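Local atomic coordinates of possible HxlR family transcriptional factor (Thermoplasma volcanium, PDB entry 3DF8), a protein that probably binds DNA as a winged helix-turn-helix transcriptional regulator of the HxlR family and forms a two-chain assembly. Residues A[98-101]-A[102-105]; A[75-78]-A[79-83]. All coordinates share one frame; numbering follows the deposited sequence.

Contact 1 (A[98-101]-A[102-105]); sequences PLLQ and YISV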
loop_
_atom_site.group_PDB
_atom_site.type_symbol
_atom_site.label_atom_id
_atom_site.label_comp_id
_atom_site.label_asym_id
_atom_site.label_seq_id
_atom_site.Cartn_x
_atom_site.Cartn_y
_atom_site.Cartn_z
ATOM N N PRO A 98 -9.525 4.867 0.797
ATOM C CA PRO A 98 -10.360 4.013 -0.068
ATOM C C PRO A 98 -9.774 2.625 -0.328
ATOM O O PRO A 98 -10.533 1.631 -0.443
ATOM C CB PRO A 98 -10.501 4.849 -1.357
ATOM C CG PRO A 98 -10.237 6.296 -0.917
ATOM C CD PRO A 98 -9.114 6.102 0.103
ATOM N N LEU A 99 -8.445 2.533 -0.364
ATOM C CA LEU A 99 -7.759 1.264 -0.546
ATOM C C LEU A 99 -7.994 0.379 0.677
ATOM O O LEU A 99 -8.403 -0.792 0.529
ATOM C CB LEU A 99 -6.274 1.488 -0.754
ATOM C CG LEU A 99 -5.469 0.216 -0.895
ATOM C CD1 LEU A 99 -5.881 -0.628 -2.141
ATOM C CD2 LEU A 99 -4.021 0.614 -0.924
ATOM N N LEU A 100 -7.785 0.933 1.873
ATOM C CA LEU A 100 -8.047 0.177 3.091
ATOM C C LEU A 100 -9.521 -0.229 3.264
ATOM O O LEU A 100 -9.803 -1.352 3.710
ATOM C CB LEU A 100 -7.466 0.874 4.333
ATOM C CG LEU A 100 -5.926 1.010 4.293
ATOM C CD1 LEU A 100 -5.439 1.656 5.591
ATOM C CD2 LEU A 100 -5.159 -0.301 4.026
ATOM N N GLN A 101 -10.453 0.670 2.913
ATOM C CA GLN A 101 -11.851 0.354 2.920
ATOM C C GLN A 101 -12.078 -0.904 2.072
ATOM O O GLN A 101 -12.715 -1.856 2.535
ATOM C CB GLN A 101 -12.656 1.541 2.392
ATOM C CG GLN A 101 -14.165 1.330 2.367
ATOM C CD GLN A 101 -14.882 2.580 1.912
ATOM O OE1 GLN A 101 -14.663 3.060 0.788
ATOM N NE2 GLN A 101 -15.732 3.130 2.776
ATOM N N TYR A 102 -11.524 -0.916 0.856
ATOM C CA TYR A 102 -11.828 -2.038 -0.031
ATOM C C TYR A 102 -11.167 -3.306 0.495
ATOM O O TYR A 102 -11.764 -4.370 0.442
ATOM C CB TYR A 102 -11.425 -1.810 -1.474
ATOM C CG TYR A 102 -11.940 -2.937 -2.347
ATOM C CD1 TYR A 102 -13.301 -3.228 -2.399
ATOM C CD2 TYR A 102 -11.077 -3.710 -3.123
ATOM C CE1 TYR A 102 -13.807 -4.267 -3.194
ATOM C CE2 TYR A 102 -11.577 -4.763 -3.920
ATOM C CZ TYR A 102 -12.923 -5.025 -3.964
ATOM O OH TYR A 102 -13.449 -6.040 -4.752
ATOM N N ILE A 103 -9.952 -3.189 1.009
ATOM C CA ILE A 103 -9.292 -4.305 1.677
ATOM C C ILE A 103 -10.178 -4.921 2.768
ATOM O O ILE A 103 -10.256 -6.154 2.883
ATOM C CB ILE A 103 -7.926 -3.890 2.238
ATOM C CG1 ILE A 103 -6.944 -3.735 1.073
ATOM C CG2 ILE A 103 -7.375 -4.937 3.193
ATOM C CD1 ILE A 103 -5.599 -3.180 1.507
ATOM N N SER A 104 -10.836 -4.079 3.559
ATOM C CA SER A 104 -11.680 -4.598 4.620
ATOM C C SER A 104 -12.824 -5.401 4.018
ATOM O O SER A 104 -13.215 -6.433 4.580
ATOM C CB SER A 104 -12.172 -3.489 5.562
ATOM O OG SER A 104 -12.963 -2.544 4.881
ATOM N N VAL A 105 -13.356 -4.945 2.878
ATOM C CA VAL A 105 -14.419 -5.678 2.163
ATOM C C VAL A 105 -13.884 -7.039 1.702
ATOM O O VAL A 105 -14.522 -8.072 1.923
ATOM C CB VAL A 105 -14.968 -4.871 0.958
ATOM C CG1 VAL A 105 -15.881 -5.743 0.038
ATOM C CG2 VAL A 105 -15.701 -3.602 1.432
#
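L99 and I103 meet one turn apart on the alpha-helix 87-108, the long C-terminal helix that follows the hairpin 73-77/81-85 of the winged helix-turn-helix fold, joined both by a main-chain hydrogen bond and by their aliphatic side chains. Four main-chain hydrogen bonds run from residue i+4 back to residue i. The straightest links I103 N to L99 O at 2.9 Å, with 169° at the hydrogen and the donor in the carbonyl plane. S104 N reaches L100 O at 2.9 Å and V105 N reaches Q101 O at 3.2 Å, while Y102 N approaches P98 O well tilted from its carbonyl plane. P98 itself has no N-H to give, and the helix kinks where its nitrogen lacks a bond to the preceding turn.

Apolar packing occupies the face of L99, L100 and I103, all buried. I103 holds CG1 anti to its carbonyl carbon (chi1 -73°), which carries CD1 back toward the preceding turn. There CD1 touches CD2 of L100 at 3.9 Å, these two side chains lying alongside each other and pointing the same way; CG of L99 comes to 4.2 Å from the same CD1, its side chain slanting across that of I103.

In the interface of the two-chain assembly, the second subunit packs its Y7 on P98 and Q101, its S19 on I103 and its C13 on S104. Y102 directs its hydroxyl across the interface, where OH is hydrogen-bonded to ND2 of N91 of the second subunit. Within its own helix, CB of Y102 lies 3.7 Å from P98 O.

Contact 2 (A[75-78]-A[79-83]); sequences RRSG and QITTY
R75 and Y83 face each other as a non-hydrogen-bonded antiparallel pair in the beta hairpin 73-77/81-85, the wing of the winged helix-turn-helix fold. Their side chains run side by side in the same direction, with the guanidinium and ring planes 85° apart. NE of R75 lies 3.5 Å from CE1 of Y83 and makes a weak hydrogen bond, also 3.5 Å long, to Y83 OH, which sits in the guanidinium plane. On the same face CG of R75 touches CG2 of T81 at 3.5 Å; beyond it the arginine bends (chi3 -64°). With an alanine at Y83, R75 NE is likely to lose its weak hydroxyl partner, and the arginine chain the ring packed beside it.

R76 and T82 point to the other face and form the hydrogen-bonded pair, R76 N to T82 O at 2.8 Å and T82 N to R76 O at 3.0 Å. The chain of R76, extended from CG to NE, carries NH1 out beside the turn, where it donates to two waters lying in the guanidinium plane. One water also bridges T82 OG1 and I80 O; the other accepts from I80 N. G78 N closes the turn on I80 O at 2.9 Å.

R42 NE also bonds T82 OG1, and Y83 pairs with Q43 through the backbone. The R75 and Y83 side chains rest on I64 of helix 57-69, and Y83 also on F45 and I48 of helix 45-50.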
loop_
_atom_site.group_PDB
_atom_site.type_symbol
_atom_site.label_atom_id
_atom_site.label_comp_id
_atom_site.label_asym_id
_atom_site.label_seq_id
_atom_site.Cartn_x
_atom_site.Cartn_y
_atom_site.Cartn_z
ATOM N N ARG A 75 7.176 14.723 15.229
ATOM C CA ARG A 75 7.100 14.525 16.688
ATOM C C ARG A 75 7.114 15.907 17.361
ATOM O O ARG A 75 7.920 16.765 16.994
ATOM C CB ARG A 75 8.293 13.686 17.168
ATOM C CG ARG A 75 8.406 13.538 18.702
ATOM C CD ARG A 75 9.812 12.942 19.145
ATOM N NE ARG A 75 9.914 11.619 18.615
ATOM C CZ ARG A 75 10.713 11.274 17.613
ATOM N NH1 ARG A 75 10.693 10.017 17.174
ATOM N NH2 ARG A 75 11.498 12.190 17.043
ATOM N N ARG A 76 6.193 16.128 18.303
ATOM C CA ARG A 76 6.282 17.317 19.131
ATOM C C ARG A 76 6.760 16.935 20.515
ATOM O O ARG A 76 6.095 16.140 21.146
ATOM C CB ARG A 76 4.891 17.936 19.273
ATOM C CG ARG A 76 4.892 19.246 20.056
ATOM C CD ARG A 76 3.457 19.764 20.248
ATOM N NE ARG A 76 3.422 21.024 20.987
ATOM C CZ ARG A 76 3.374 21.115 22.320
ATOM N NH1 ARG A 76 3.320 20.010 23.067
ATOM N NH2 ARG A 76 3.364 22.312 22.913
ATOM N N SER A 77 7.862 17.508 20.998
ATOM C CA SER A 77 8.296 17.266 22.354
ATOM C C SER A 77 7.874 18.462 23.181
ATOM O O SER A 77 8.439 19.562 23.038
ATOM C CB SER A 77 9.830 17.110 22.478
ATOM O OG SER A 77 10.360 16.157 21.578
ATOM N N GLY A 78 6.838 18.263 23.990
ATOM C CA GLY A 78 6.356 19.279 24.921
ATOM C C GLY A 78 6.413 18.683 26.328
ATOM O O GLY A 78 7.323 17.935 26.660
ATOM N N GLN A 79 5.459 19.017 27.179
ATOM C CA GLN A 79 5.430 18.371 28.486
ATOM C C GLN A 79 5.120 16.891 28.294
ATOM O O GLN A 79 5.484 16.071 29.147
ATOM C CB GLN A 79 4.428 19.049 29.397
ATOM C CG GLN A 79 4.927 20.428 29.775
ATOM C CD GLN A 79 3.989 21.194 30.670
ATOM O OE1 GLN A 79 2.798 21.322 30.388
ATOM N NE2 GLN A 79 4.523 21.735 31.727
ATOM N N ILE A 80 4.425 16.572 27.205
ATOM C CA ILE A 80 4.322 15.177 26.710
ATOM C C ILE A 80 4.825 15.150 25.266
ATOM O O ILE A 80 4.928 16.209 24.639
ATOM C CB ILE A 80 2.876 14.617 26.804
ATOM C CG1 ILE A 80 1.917 15.426 25.909
ATOM C CG2 ILE A 80 2.396 14.620 28.281
ATOM C CD1 ILE A 80 0.454 14.884 25.839
ATOM N N THR A 81 5.163 13.956 24.772
ATOM C CA THR A 81 5.640 13.776 23.399
ATOM C C THR A 81 4.522 13.159 22.584
ATOM O O THR A 81 3.958 12.105 22.957
ATOM C CB THR A 81 6.856 12.852 23.364
ATOM O OG1 THR A 81 7.900 13.467 24.129
ATOM C CG2 THR A 81 7.355 12.665 21.933
ATOM N N THR A 82 4.186 13.816 21.480
ATOM C CA THR A 82 3.065 13.382 20.647
ATOM C C THR A 82 3.466 13.423 19.169
ATOM O O THR A 82 4.484 14.031 18.834
ATOM C CB THR A 82 1.818 14.269 20.858
ATOM O OG1 THR A 82 2.156 15.623 20.563
ATOM C CG2 THR A 82 1.292 14.150 22.312
ATOM N N TYR A 83 2.640 12.806 18.318
ATOM C CA TYR A 83 2.949 12.607 16.907
ATOM C C TYR A 83 1.707 13.002 16.100
ATOM O O TYR A 83 0.567 12.867 16.549
ATOM C CB TYR A 83 3.314 11.120 16.666
ATOM C CG TYR A 83 4.488 10.602 17.537
ATOM C CD1 TYR A 83 5.784 10.557 17.026
ATOM C CD2 TYR A 83 4.294 10.208 18.870
ATOM C CE1 TYR A 83 6.881 10.102 17.842
ATOM C CE2 TYR A 83 5.377 9.764 19.680
ATOM C CZ TYR A 83 6.645 9.731 19.145
ATOM O OH TYR A 83 7.678 9.303 19.958
HETATM O O HOH W 1 3.307 17.021 22.589
HETATM O O HOH W 2 2.597 18.909 25.954
#

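In the fold
The two contacts lie on opposite sides of the chain's centre, their centres 31 Å and their nearest atoms about 17 Å apart. They follow in series, since strand 81-85 leads into helix 87-108. Both are partly buried, but differently. Contact 1 stays within one helix, combining main-chain helix bonds with buried leucine and isoleucine packing; its proline, glutamine, tyrosine, isoleucine and serine meet the second subunit. Contact 2 joins two strands, and no other chain of the assembly touches it. Here the wing, which in this family probably lies near DNA, exposes its arginines and turn, while T82 and Y83 are buried, Y83 against helices of its own chain.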